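Local structure of alpha-galacturonidase (Bacillus subtilis, 3FEF) at residues 251-256 with 286-291; 209-214 with 380-385; 132-137 with 158-163; 95-100 with 429-434. The protein hydrolyses alpha-1,4-linked di-galacturonate to galacturonate as an NAD- and manganese-dependent family 4 glycosidase that works as a homotetramer. One frame throughout, in Å; residues are numbered along the deposited sequence.

Contact 1 of 4, residues 251-256 with 286-291; sequences AHRVAF and EVWKFH
R253 lays its guanidinium flat on the indole of W288, the two planes only 8° apart and their centres 4.3 Å from each other. The overlap is off-centre: CZ projects outside the six-membered ring, past its CE3-CZ3 edge, a displaced cation-pi stack. Bends at chi2 and chi3 fold the arginine back over the ring, and that brings NH1 to the carbonyl of V287, with R253 NH1 to V287 O at 3.0 Å. This oxygen lies near the guanidinium plane, yet the nitrogen stands above the carbonyl plane, and the N-H...O angle of 135° is well short of straight. NE of R253 reaches G232 O instead, so the group is gripped along its edge while the indole covers a face. Deeper in, packing is apolar: V254 CG2 meets F290 CE1 at 4.0 Å, and A251 CB rests against K289 CD at 3.9 Å. A backbone bond, A251 N to K289 O at 3.2 Å, ties the loops together there. Toward solvent the contact thins out. The side chain of V287 is exposed and brings just CG1 near R253 NH1, and K289 crosses the arginine stem before its amine leads away to a weak hydrogen bond with S234 O. The whole is a helix N-terminus, with H252 at the N-cap position, pinned to a loop by an arginine-tryptophan cation-pi stack within the C-terminal domain of the family 4 glycosidase.

Contact 2 of 4, residues 209-214 with 380-385; sequences WITKAS and ALPKGV
W209 overlaps V385 with one face of its indole, the valine methyls spread beneath both rings. The pair joins an antiparallel strand to the first turn of helix 383-405, a strand-to-helix packing within the C-terminal domain of the family 4 glycosidase. V385 CG1 takes the five-membered ring, 3.5 Å from its centroid and 21° off the normal, a close CH-pi contact with V385 CG1 to W209 NE1 just 3.2 Å. CG2 lies under the benzene half, with V385 CG2 to W209 CZ2 at 3.7 Å. Because CG1 stands anti to the backbone N (chi1 175°) and CG2 sits beside that nitrogen, both methyls can serve the same ring face. L381, just before the helix, crosses the tryptophan at about a right angle and brings CD2 to W209 CB at 3.9 Å. Other parts of the fold complete the surroundings: F207 meets the indole edge-to-face, and L258 of helix 253-262 also packs on it. Beyond the tryptophan the chain turns a corner at T211, where the contact is lighter. The hydroxyl of T211 is taken by the side chain of N200, leaving the methyl to face the loop, with P382 CD 4.4 Å from T211 CG2. No hydrogen bond joins the two segments, so shape and apolar contact carry the join. T211 CG2 also stands 4.0 Å from A380 O.

Contact 3 of 4, residues 132-137 with 158-163; sequences AIRDYA and KVFPGI
Two helix ends of the Rossmann-type NAD-binding domain meet here, the last turn of helix 112-136 and the end of helix 149-159, where F160 leaves the helix and a type I turn leads on to I163 and strand 164-167. F160 fits its ring against R134. The arginine's aliphatic stem covers one face, with R134 CB 3.9 Å from the ring centroid and 13° off the normal, a CH-pi contact over the centre. R134 CG, anti to the backbone N (chi1 -176°), carries the stem on across the ring, so that R134 CG comes within 4.0 Å of F160 CD1. The opposite face of the phenyl is covered by the turn's own backbone, where I163 N lies over its centre. The ring is thus held between arginine methylenes and a peptide. At its edge, I133 CG2 meets F160 CE2 at 4.2 Å. The guanidinium does not stack on the phenyl: it is turned 69° from the ring plane, beyond the stem, and R134 NE makes a long salt bridge with OD1 of its neighbour D135. V159, beside F160, packs back on A127 and A130 of helix 112-136 and on L404 of helix 383-405. On the buried side the two isoleucines cross at their ends, with I133 CD1 4.2 Å from I163 CD1.

Contact 4 of 4, residues 95-100 with 429-434; sequences VHLPER and EQLFND
R100 and D434 carry the charged part of this contact, an arginine-aspartate salt bridge at the surface. Both terminal nitrogens converge on one carboxylate oxygen. R100 NH2 to D434 OD2 is modelled at a doubtfully short 2.4 Å, and the second bond, R100 NH1 to the same OD2, is weak at 3.0 Å with an angle of 125°. The guanidinium and carboxylate planes stand 87° apart, so this is not the coplanar pairing in which two nitrogens face two oxygens. R100 runs extended from CG to NE to span the gap between the segments. The other oxygen, D434 OD1, receives a weak bond from Q430 NE2, one turn earlier on helix 425-435.

The apolar part centres on L431, which is buried. L431 CD1 meets L97 CG at 4.0 Å and L431 CD2 meets P98 CB at 3.8 Å, while one face of the R100 guanidinium also lies over L431 CD1. L97 CD2 touches D434 CB at 3.8 Å, joining the apolar and charged parts. F415 of helix 408-417 adds to the cover of L431.

Apart from the contact itself, H96 ND1 bonds E99 OE2, and H96 NE2 takes the backbone N of I295. With an exposed arginine over a buried leucine, the C-terminal helix appears held to the 95-100 segment by apolar packing round L431 and a salt bridge on its more exposed side.

How the contacts relate
Contact 4 closes the longest loop of the four, and contacts 1, 2 and 3 are all nested within it. Contact 1 is nested again inside the loop of contact 2; their centres are 20 Å apart, and helix 253-262, which starts in contact 1, sends L258 and Y262 to the side chains of contact 2. Contact 3 sits in the nucleotide-binding half, its centre 41 Å from that of contact 1 across the chain's centre. The side chain of W209 is about 9 Å from that of the metal ligand H206 and about 14 Å from the bound magnesium ion, while that of I133 lies about 5 Å from that of I11 in the predicted NAD-binding region.

Contact 1 of 4, residues 251-256 with 286-291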
loop_
_atom_site.group_PDB
_atom_site.type_symbol
_atom_site.label_atom_id
_atom_site.label_comp_id
_atom_site.label_asym_id
_atom_site.label_seq_id
_atom_site.Cartn_x
_atom_site.Cartn_y
_atom_site.Cartn_z
ATOM N N ALA A 251 -3.067 -0.705 41.612
ATOM C CA ALA A 251 -2.629 0.654 41.877
ATOM C C ALA A 251 -1.901 1.243 40.656
ATOM O O ALA A 251 -1.120 2.173 40.793
ATOM C CB ALA A 251 -1.726 0.691 43.122
ATOM N N HIS A 252 -2.131 0.672 39.475
ATOM C CA HIS A 252 -1.612 1.251 38.235
ATOM C C HIS A 252 -0.088 1.340 38.127
ATOM O O HIS A 252 0.431 2.105 37.307
ATOM C CB HIS A 252 -2.216 2.631 38.048
ATOM C CG HIS A 252 -3.697 2.634 38.195
ATOM N ND1 HIS A 252 -4.324 2.948 39.384
ATOM C CD2 HIS A 252 -4.679 2.303 37.323
ATOM C CE1 HIS A 252 -5.631 2.847 39.223
ATOM N NE2 HIS A 252 -5.873 2.459 37.984
ATOM N N ARG A 253 0.624 0.588 38.963
ATOM C CA ARG A 253 2.078 0.525 38.875
ATOM C C ARG A 253 2.552 0.044 37.507
ATOM O O ARG A 253 3.578 0.502 37.001
ATOM C CB ARG A 253 2.649 -0.376 39.974
ATOM C CG ARG A 253 2.500 0.237 41.374
ATOM C CD ARG A 253 3.640 -0.187 42.297
ATOM N NE ARG A 253 4.924 0.349 41.862
ATOM C CZ ARG A 253 6.016 -0.397 41.744
ATOM N NH1 ARG A 253 5.961 -1.691 42.045
ATOM N NH2 ARG A 253 7.156 0.144 41.351
ATOM N N VAL A 254 1.820 -0.896 36.920
ATOM C CA VAL A 254 2.219 -1.437 35.626
ATOM C C VAL A 254 2.037 -0.367 34.544
ATOM O O VAL A 254 2.897 -0.187 33.684
ATOM C CB VAL A 254 1.423 -2.708 35.247
ATOM C CG1 VAL A 254 1.844 -3.190 33.833
ATOM C CG2 VAL A 254 1.645 -3.826 36.288
ATOM N N ALA A 255 0.920 0.355 34.603
ATOM C CA ALA A 255 0.671 1.432 33.668
ATOM C C ALA A 255 1.711 2.544 33.794
ATOM O O ALA A 255 2.149 3.099 32.784
ATOM C CB ALA A 255 -0.754 1.999 33.851
ATOM N N PHE A 256 2.093 2.891 35.021
ATOM C CA PHE A 256 3.111 3.930 35.201
ATOM C C PHE A 256 4.444 3.474 34.643
ATOM O O PHE A 256 5.168 4.257 34.037
ATOM C CB PHE A 256 3.270 4.344 36.673
ATOM C CG PHE A 256 2.058 5.021 37.238
ATOM C CD1 PHE A 256 1.333 5.924 36.471
ATOM C CD2 PHE A 256 1.640 4.766 38.533
ATOM C CE1 PHE A 256 0.201 6.551 36.983
ATOM C CE2 PHE A 256 0.502 5.400 39.053
ATOM C CZ PHE A 256 -0.213 6.287 38.280
ATOM N N GLU A 286 2.070 -9.077 43.489
ATOM C CA GLU A 286 1.814 -8.305 44.708
ATOM C C GLU A 286 2.774 -7.112 44.834
ATOM O O GLU A 286 2.378 -6.050 45.297
ATOM C CB GLU A 286 1.791 -9.187 45.977
ATOM C CG GLU A 286 3.046 -10.013 46.209
ATOM C CD GLU A 286 3.145 -11.207 45.267
ATOM O OE1 GLU A 286 4.246 -11.453 44.729
ATOM O OE2 GLU A 286 2.120 -11.894 45.058
ATOM N N VAL A 287 4.020 -7.260 44.402
ATOM C CA VAL A 287 4.906 -6.092 44.361
ATOM C C VAL A 287 4.423 -5.071 43.332
ATOM O O VAL A 287 4.568 -3.870 43.528
ATOM C CB VAL A 287 6.341 -6.470 43.997
ATOM C CG1 VAL A 287 7.130 -5.221 43.538
ATOM C CG2 VAL A 287 7.026 -7.166 45.170
ATOM N N TRP A 288 3.842 -5.550 42.232
ATOM C CA TRP A 288 3.377 -4.654 41.187
ATOM C C TRP A 288 1.946 -4.213 41.462
ATOM O O TRP A 288 1.349 -3.468 40.696
ATOM C CB TRP A 288 3.580 -5.282 39.797
ATOM C CG TRP A 288 5.032 -5.196 39.457
ATOM C CD1 TRP A 288 5.971 -6.163 39.636
ATOM C CD2 TRP A 288 5.729 -4.042 38.961
ATOM N NE1 TRP A 288 7.208 -5.692 39.268
ATOM C CE2 TRP A 288 7.089 -4.392 38.852
ATOM C CE3 TRP A 288 5.333 -2.749 38.597
ATOM C CZ2 TRP A 288 8.066 -3.495 38.376
ATOM C CZ3 TRP A 288 6.297 -1.863 38.129
ATOM C CH2 TRP A 288 7.649 -2.240 38.030
ATOM N N LYS A 289 1.409 -4.689 42.575
ATOM C CA LYS A 289 0.100 -4.249 43.081
ATOM C C LYS A 289 -1.108 -4.543 42.184
ATOM O O LYS A 289 -1.998 -3.711 42.028
ATOM C CB LYS A 289 0.138 -2.774 43.502
ATOM C CG LYS A 289 1.263 -2.464 44.502
ATOM C CD LYS A 289 0.949 -1.209 45.310
ATOM C CE LYS A 289 1.937 -1.002 46.451
ATOM N NZ LYS A 289 1.304 -0.150 47.505
ATOM N N PHE A 290 -1.161 -5.750 41.641
ATOM C CA PHE A 290 -2.356 -6.209 40.930
ATOM C C PHE A 290 -2.453 -7.702 41.195
ATOM O O PHE A 290 -1.622 -8.235 41.910
ATOM C CB PHE A 290 -2.257 -5.898 39.425
ATOM C CG PHE A 290 -1.262 -6.763 38.691
ATOM C CD1 PHE A 290 0.090 -6.545 38.824
ATOM C CD2 PHE A 290 -1.695 -7.800 37.862
ATOM C CE1 PHE A 290 1.002 -7.344 38.140
ATOM C CE2 PHE A 290 -0.787 -8.610 37.192
ATOM C CZ PHE A 290 0.563 -8.384 37.339
ATOM N N HIS A 291 -3.447 -8.380 40.638
ATOM C CA HIS A 291 -3.628 -9.805 40.902
ATOM C C HIS A 291 -3.683 -10.647 39.634
ATOM O O HIS A 291 -3.959 -10.147 38.542
ATOM C CB HIS A 291 -4.950 -10.058 41.630
ATOM C CG HIS A 291 -5.194 -9.155 42.794
ATOM N ND1 HIS A 291 -4.914 -9.527 44.090
ATOM C CD2 HIS A 291 -5.727 -7.908 42.864
ATOM C CE1 HIS A 291 -5.250 -8.542 44.909
ATOM N NE2 HIS A 291 -5.754 -7.552 44.192
#

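Contact 2 of 4, residues 209-214 with 380-385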
loop_
_atom_site.group_PDB
_atom_site.type_symbol
_atom_site.label_atom_id
_atom_site.label_comp_id
_atom_site.label_asym_id
_atom_site.label_seq_id
_atom_site.Cartn_x
_atom_site.Cartn_y
_atom_site.Cartn_z
ATOM N N TRP A 209 -3.453 2.105 23.744
ATOM C CA TRP A 209 -2.592 3.177 24.195
ATOM C C TRP A 209 -3.199 4.522 23.859
ATOM O O TRP A 209 -3.839 4.702 22.813
ATOM C CB TRP A 209 -1.210 3.048 23.537
ATOM C CG TRP A 209 -0.548 1.763 23.938
ATOM C CD1 TRP A 209 -0.845 0.508 23.481
ATOM C CD2 TRP A 209 0.506 1.607 24.897
ATOM N NE1 TRP A 209 -0.039 -0.418 24.102
ATOM C CE2 TRP A 209 0.801 0.229 24.971
ATOM C CE3 TRP A 209 1.226 2.499 25.702
ATOM C CZ2 TRP A 209 1.782 -0.281 25.821
ATOM C CZ3 TRP A 209 2.206 1.995 26.546
ATOM C CH2 TRP A 209 2.478 0.621 26.602
ATOM N N ILE A 210 -2.959 5.480 24.733
ATOM C CA ILE A 210 -3.446 6.818 24.517
ATOM C C ILE A 210 -2.264 7.704 24.258
ATOM O O ILE A 210 -1.400 7.885 25.118
ATOM C CB ILE A 210 -4.261 7.309 25.744
ATOM C CG1 ILE A 210 -5.500 6.428 25.910
ATOM C CG2 ILE A 210 -4.620 8.781 25.583
ATOM C CD1 ILE A 210 -6.300 6.629 27.278
ATOM N N THR A 211 -2.218 8.259 23.053
ATOM C CA THR A 211 -1.093 9.083 22.640
ATOM C C THR A 211 -1.431 10.582 22.736
ATOM O O THR A 211 -0.546 11.429 22.673
ATOM C CB THR A 211 -0.705 8.737 21.199
ATOM O OG1 THR A 211 -1.850 8.921 20.359
ATOM C CG2 THR A 211 -0.289 7.295 21.109
ATOM N N LYS A 212 -2.716 10.901 22.874
ATOM C CA LYS A 212 -3.150 12.275 23.092
ATOM C C LYS A 212 -4.401 12.204 23.942
ATOM O O LYS A 212 -5.203 11.276 23.801
ATOM C CB LYS A 212 -3.511 12.985 21.780
ATOM C CG LYS A 212 -2.477 12.929 20.675
ATOM C CD LYS A 212 -3.175 13.166 19.326
ATOM C CE LYS A 212 -2.197 13.157 18.158
ATOM N NZ LYS A 212 -2.874 12.845 16.852
ATOM N N ALA A 213 -4.561 13.185 24.820
ATOM C CA ALA A 213 -5.661 13.211 25.752
ATOM C C ALA A 213 -5.881 14.625 26.272
ATOM O O ALA A 213 -4.936 15.400 26.473
ATOM C CB ALA A 213 -5.381 12.259 26.904
ATOM N N SER A 214 -7.133 14.973 26.475
ATOM C CA SER A 214 -7.438 16.291 26.955
ATOM C C SER A 214 -8.699 16.284 27.785
ATOM O O SER A 214 -9.584 15.403 27.621
ATOM C CB SER A 214 -7.602 17.255 25.786
ATOM O OG SER A 214 -8.668 16.849 24.942
ATOM N N ALA A 380 0.128 6.716 14.853
ATOM C CA ALA A 380 1.066 5.647 15.199
ATOM C C ALA A 380 1.184 5.408 16.708
ATOM O O ALA A 380 1.027 6.316 17.508
ATOM C CB ALA A 380 2.492 5.973 14.628
ATOM N N LEU A 381 1.519 4.178 17.077
ATOM C CA LEU A 381 1.900 3.846 18.445
ATOM C C LEU A 381 3.341 4.280 18.678
ATOM O O LEU A 381 4.044 4.583 17.728
ATOM C CB LEU A 381 1.781 2.332 18.629
ATOM C CG LEU A 381 0.330 1.790 18.543
ATOM C CD1 LEU A 381 0.310 0.319 18.100
ATOM C CD2 LEU A 381 -0.372 1.964 19.879
ATOM N N PRO A 382 3.790 4.333 19.940
ATOM C CA PRO A 382 5.245 4.427 20.136
ATOM C C PRO A 382 5.921 3.241 19.446
ATOM O O PRO A 382 5.349 2.151 19.388
ATOM C CB PRO A 382 5.411 4.277 21.648
ATOM C CG PRO A 382 4.116 4.773 22.223
ATOM C CD PRO A 382 3.037 4.440 21.200
ATOM N N LYS A 383 7.141 3.443 18.966
ATOM C CA LYS A 383 7.812 2.438 18.157
ATOM C C LYS A 383 7.964 1.089 18.890
ATOM O O LYS A 383 7.660 0.015 18.327
ATOM C CB LYS A 383 9.156 2.979 17.663
ATOM C CG LYS A 383 9.976 1.969 16.855
ATOM C CD LYS A 383 9.273 1.572 15.581
ATOM C CE LYS A 383 9.050 2.792 14.690
ATOM N NZ LYS A 383 8.103 2.422 13.588
ATOM N N GLY A 384 8.377 1.141 20.154
ATOM C CA GLY A 384 8.477 -0.084 20.965
ATOM C C GLY A 384 7.155 -0.838 21.070
ATOM O O GLY A 384 7.111 -2.070 21.056
ATOM N N VAL A 385 6.072 -0.086 21.180
ATOM C CA VAL A 385 4.747 -0.673 21.359
ATOM C C VAL A 385 4.278 -1.253 20.040
ATOM O O VAL A 385 3.645 -2.298 20.007
ATOM C CB VAL A 385 3.748 0.392 21.866
ATOM C CG1 VAL A 385 2.342 -0.166 21.943
ATOM C CG2 VAL A 385 4.192 0.871 23.225
#

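Contact 3 of 4, residues 132-137 with 158-163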
loop_
_atom_site.group_PDB
_atom_site.type_symbol
_atom_site.label_atom_id
_atom_site.label_comp_id
_atom_site.label_asym_id
_atom_site.label_seq_id
_atom_site.Cartn_x
_atom_site.Cartn_y
_atom_site.Cartn_z
ATOM N N ALA A 132 -24.074 -18.281 10.052
ATOM C CA ALA A 132 -25.488 -18.131 10.424
ATOM C C ALA A 132 -25.969 -16.702 10.227
ATOM O O ALA A 132 -27.044 -16.457 9.674
ATOM C CB ALA A 132 -25.704 -18.571 11.876
ATOM N N ILE A 133 -25.172 -15.749 10.700
ATOM C CA ILE A 133 -25.444 -14.340 10.442
ATOM C C ILE A 133 -25.520 -14.085 8.942
ATOM O O ILE A 133 -26.429 -13.413 8.464
ATOM C CB ILE A 133 -24.357 -13.464 11.072
ATOM C CG1 ILE A 133 -24.435 -13.581 12.590
ATOM C CG2 ILE A 133 -24.488 -12.015 10.609
ATOM C CD1 ILE A 133 -23.230 -13.043 13.291
ATOM N N ARG A 134 -24.566 -14.620 8.190
ATOM C CA ARG A 134 -24.628 -14.504 6.730
ATOM C C ARG A 134 -25.937 -15.073 6.176
ATOM O O ARG A 134 -26.539 -14.497 5.275
ATOM C CB ARG A 134 -23.487 -15.271 6.069
ATOM C CG ARG A 134 -23.450 -15.093 4.544
ATOM C CD ARG A 134 -22.338 -15.909 3.936
ATOM N NE ARG A 134 -22.601 -17.329 4.135
ATOM C CZ ARG A 134 -21.690 -18.289 4.011
ATOM N NH1 ARG A 134 -20.438 -17.984 3.710
ATOM N NH2 ARG A 134 -22.033 -19.557 4.201
ATOM N N ASP A 135 -26.360 -16.213 6.707
ATOM C CA ASP A 135 -27.528 -16.895 6.168
ATOM C C ASP A 135 -28.816 -16.188 6.592
ATOM O O ASP A 135 -29.684 -15.971 5.779
ATOM C CB ASP A 135 -27.554 -18.364 6.606
ATOM C CG ASP A 135 -26.406 -19.184 6.013
ATOM O OD1 ASP A 135 -25.859 -18.794 4.962
ATOM O OD2 ASP A 135 -26.047 -20.230 6.602
ATOM N N TYR A 136 -28.926 -15.789 7.853
ATOM C CA TYR A 136 -30.214 -15.276 8.347
ATOM C C TYR A 136 -30.330 -13.789 8.640
ATOM O O TYR A 136 -31.431 -13.298 8.790
ATOM C CB TYR A 136 -30.655 -16.082 9.572
ATOM C CG TYR A 136 -30.513 -17.561 9.325
ATOM C CD1 TYR A 136 -31.285 -18.192 8.351
ATOM C CD2 TYR A 136 -29.576 -18.315 10.016
ATOM C CE1 TYR A 136 -31.143 -19.530 8.099
ATOM C CE2 TYR A 136 -29.426 -19.664 9.765
ATOM C CZ TYR A 136 -30.217 -20.264 8.802
ATOM O OH TYR A 136 -30.088 -21.604 8.537
ATOM N N ALA A 137 -29.220 -13.064 8.735
ATOM C CA ALA A 137 -29.294 -11.663 9.149
ATOM C C ALA A 137 -28.116 -10.883 8.596
ATOM O O ALA A 137 -27.430 -10.163 9.324
ATOM C CB ALA A 137 -29.335 -11.575 10.664
ATOM N N LYS A 158 -13.353 -13.064 8.137
ATOM C CA LYS A 158 -12.731 -14.028 7.245
ATOM C C LYS A 158 -13.788 -14.958 6.675
ATOM O O LYS A 158 -13.722 -15.370 5.512
ATOM C CB LYS A 158 -11.651 -14.840 7.964
ATOM C CG LYS A 158 -10.382 -14.054 8.293
ATOM C CD LYS A 158 -9.412 -14.870 9.169
ATOM C CE LYS A 158 -8.644 -15.906 8.357
ATOM N NZ LYS A 158 -7.541 -15.274 7.544
ATOM N N VAL A 159 -14.775 -15.279 7.484
ATOM C CA VAL A 159 -15.772 -16.242 7.059
ATOM C C VAL A 159 -16.937 -15.558 6.344
ATOM O O VAL A 159 -17.545 -16.131 5.438
ATOM C CB VAL A 159 -16.275 -17.073 8.250
ATOM C CG1 VAL A 159 -17.349 -18.056 7.801
ATOM C CG2 VAL A 159 -15.098 -17.794 8.897
ATOM N N PHE A 160 -17.230 -14.321 6.734
ATOM C CA PHE A 160 -18.267 -13.516 6.067
ATOM C C PHE A 160 -17.693 -12.126 5.811
ATOM O O PHE A 160 -17.872 -11.218 6.634
ATOM C CB PHE A 160 -19.497 -13.454 6.974
ATOM C CG PHE A 160 -20.626 -12.591 6.453
ATOM C CD1 PHE A 160 -20.729 -12.264 5.097
ATOM C CD2 PHE A 160 -21.611 -12.151 7.324
ATOM C CE1 PHE A 160 -21.762 -11.474 4.629
ATOM C CE2 PHE A 160 -22.666 -11.361 6.863
ATOM C CZ PHE A 160 -22.744 -11.023 5.504
ATOM N N PRO A 161 -16.964 -11.961 4.689
ATOM C CA PRO A 161 -16.266 -10.690 4.407
ATOM C C PRO A 161 -17.174 -9.481 4.449
ATOM O O PRO A 161 -16.725 -8.392 4.818
ATOM C CB PRO A 161 -15.694 -10.895 2.990
ATOM C CG PRO A 161 -15.429 -12.411 2.935
ATOM C CD PRO A 161 -16.577 -13.033 3.747
ATOM N N GLY A 162 -18.444 -9.656 4.092
ATOM C CA GLY A 162 -19.375 -8.521 4.091
ATOM C C GLY A 162 -20.036 -8.235 5.440
ATOM O O GLY A 162 -20.867 -7.329 5.561
ATOM N N ILE A 163 -19.698 -9.016 6.459
ATOM C CA ILE A 163 -20.356 -8.845 7.731
ATOM C C ILE A 163 -20.159 -7.408 8.264
ATOM O O ILE A 163 -19.140 -6.773 8.012
ATOM C CB ILE A 163 -19.816 -9.853 8.750
ATOM C CG1 ILE A 163 -20.796 -10.012 9.916
ATOM C CG2 ILE A 163 -18.431 -9.435 9.223
ATOM C CD1 ILE A 163 -20.367 -11.060 10.949
#

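Contact 4 of 4, residues 95-100 with 429-434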
loop_
_atom_site.group_PDB
_atom_site.type_symbol
_atom_site.label_atom_id
_atom_site.label_comp_id
_atom_site.label_asym_id
_atom_site.label_seq_id
_atom_site.Cartn_x
_atom_site.Cartn_y
_atom_site.Cartn_z
ATOM N N VAL A 95 -5.253 -21.552 31.527
ATOM C CA VAL A 95 -4.641 -20.629 32.472
ATOM C C VAL A 95 -3.583 -21.245 33.390
ATOM O O VAL A 95 -2.613 -20.586 33.717
ATOM C CB VAL A 95 -5.728 -19.900 33.301
ATOM C CG1 VAL A 95 -5.107 -18.880 34.236
ATOM C CG2 VAL A 95 -6.736 -19.227 32.355
ATOM N N HIS A 96 -3.744 -22.497 33.807
ATOM C CA HIS A 96 -2.850 -23.034 34.853
ATOM C C HIS A 96 -1.791 -24.060 34.433
ATOM O O HIS A 96 -0.703 -24.118 35.032
ATOM C CB HIS A 96 -3.660 -23.547 36.060
ATOM C CG HIS A 96 -4.378 -22.460 36.793
ATOM N ND1 HIS A 96 -3.720 -21.536 37.577
ATOM C CD2 HIS A 96 -5.690 -22.120 36.827
ATOM C CE1 HIS A 96 -4.598 -20.688 38.082
ATOM N NE2 HIS A 96 -5.800 -21.020 37.643
ATOM N N LEU A 97 -2.069 -24.836 33.397
ATOM C CA LEU A 97 -1.093 -25.845 32.973
ATOM C C LEU A 97 0.298 -25.260 32.665
ATOM O O LEU A 97 1.305 -25.825 33.023
ATOM C CB LEU A 97 -1.621 -26.658 31.789
ATOM C CG LEU A 97 -0.798 -27.915 31.495
ATOM C CD1 LEU A 97 -0.675 -28.812 32.750
ATOM C CD2 LEU A 97 -1.397 -28.700 30.330
ATOM N N PRO A 98 0.366 -24.111 31.993
ATOM C CA PRO A 98 1.731 -23.669 31.665
ATOM C C PRO A 98 2.616 -23.379 32.879
ATOM O O PRO A 98 3.820 -23.165 32.729
ATOM C CB PRO A 98 1.489 -22.388 30.865
ATOM C CG PRO A 98 0.119 -22.609 30.253
ATOM C CD PRO A 98 -0.662 -23.277 31.345
ATOM N N GLU A 99 2.022 -23.358 34.068
ATOM C CA GLU A 99 2.769 -23.081 35.301
ATOM C C GLU A 99 3.760 -24.191 35.601
ATOM O O GLU A 99 4.759 -23.970 36.279
ATOM C CB GLU A 99 1.826 -22.888 36.497
ATOM C CG GLU A 99 0.841 -21.743 36.309
ATOM C CD GLU A 99 -0.138 -21.568 37.469
ATOM O OE1 GLU A 99 -0.130 -22.391 38.425
ATOM O OE2 GLU A 99 -0.938 -20.603 37.408
ATOM N N ARG A 100 3.475 -25.389 35.105
ATOM C CA ARG A 100 4.420 -26.493 35.222
ATOM C C ARG A 100 5.708 -26.196 34.468
ATOM O O ARG A 100 6.739 -26.782 34.762
ATOM C CB ARG A 100 3.813 -27.754 34.644
ATOM C CG ARG A 100 4.076 -27.913 33.156
ATOM C CD ARG A 100 3.487 -29.218 32.713
ATOM N NE ARG A 100 3.660 -29.466 31.296
ATOM C CZ ARG A 100 2.928 -30.337 30.621
ATOM N NH1 ARG A 100 1.987 -31.024 31.253
ATOM N NH2 ARG A 100 3.133 -30.520 29.326
ATOM N N GLU A 429 6.452 -27.694 22.885
ATOM C CA GLU A 429 5.673 -28.585 22.029
ATOM C C GLU A 429 4.856 -29.519 22.891
ATOM O O GLU A 429 3.713 -29.822 22.595
ATOM C CB GLU A 429 6.586 -29.387 21.102
ATOM C CG GLU A 429 5.856 -30.139 20.011
ATOM C CD GLU A 429 6.785 -30.533 18.858
ATOM O OE1 GLU A 429 8.013 -30.703 19.095
ATOM O OE2 GLU A 429 6.288 -30.660 17.715
ATOM N N GLN A 430 5.462 -29.984 23.969
ATOM C CA GLN A 430 4.769 -30.882 24.873
ATOM C C GLN A 430 3.637 -30.136 25.600
ATOM O O GLN A 430 2.487 -30.595 25.632
ATOM C CB GLN A 430 5.756 -31.510 25.857
ATOM C CG GLN A 430 5.123 -32.564 26.753
ATOM C CD GLN A 430 4.729 -33.807 25.977
ATOM O OE1 GLN A 430 5.581 -34.477 25.407
ATOM N NE2 GLN A 430 3.430 -34.113 25.947
ATOM N N LEU A 431 3.954 -28.979 26.165
ATOM C CA LEU A 431 2.913 -28.115 26.736
ATOM C C LEU A 431 1.777 -27.870 25.733
ATOM O O LEU A 431 0.613 -28.082 26.044
ATOM C CB LEU A 431 3.513 -26.780 27.214
ATOM C CG LEU A 431 2.512 -25.742 27.750
ATOM C CD1 LEU A 431 1.753 -26.312 28.918
ATOM C CD2 LEU A 431 3.228 -24.475 28.159
ATOM N N PHE A 432 2.121 -27.438 24.523
ATOM C CA PHE A 432 1.114 -27.112 23.514
ATOM C C PHE A 432 0.187 -28.299 23.228
ATOM O O PHE A 432 -1.028 -28.160 23.246
ATOM C CB PHE A 432 1.804 -26.622 22.233
ATOM C CG PHE A 432 0.866 -26.354 21.060
ATOM C CD1 PHE A 432 0.165 -25.166 20.964
ATOM C CD2 PHE A 432 0.760 -27.267 20.014
ATOM C CE1 PHE A 432 -0.664 -24.908 19.866
ATOM C CE2 PHE A 432 -0.076 -27.023 18.918
ATOM C CZ PHE A 432 -0.783 -25.849 18.841
ATOM N N ASN A 433 0.759 -29.463 22.952
ATOM C CA ASN A 433 -0.045 -30.668 22.709
ATOM C C ASN A 433 -0.938 -31.059 23.893
ATOM O O ASN A 433 -2.076 -31.476 23.705
ATOM C CB ASN A 433 0.852 -31.842 22.315
ATOM C CG ASN A 433 1.510 -31.639 20.957
ATOM O OD1 ASN A 433 0.979 -30.933 20.096
ATOM N ND2 ASN A 433 2.667 -32.263 20.761
ATOM N N ASP A 434 -0.423 -30.912 25.110
ATOM C CA ASP A 434 -1.218 -31.204 26.303
ATOM C C ASP A 434 -2.428 -30.278 26.398
ATOM O O ASP A 434 -3.519 -30.702 26.794
ATOM C CB ASP A 434 -0.366 -31.093 27.565
ATOM C CG ASP A 434 0.604 -32.254 27.719
ATOM O OD1 ASP A 434 0.383 -33.282 27.057
ATOM O OD2 ASP A 434 1.593 -32.149 28.485
#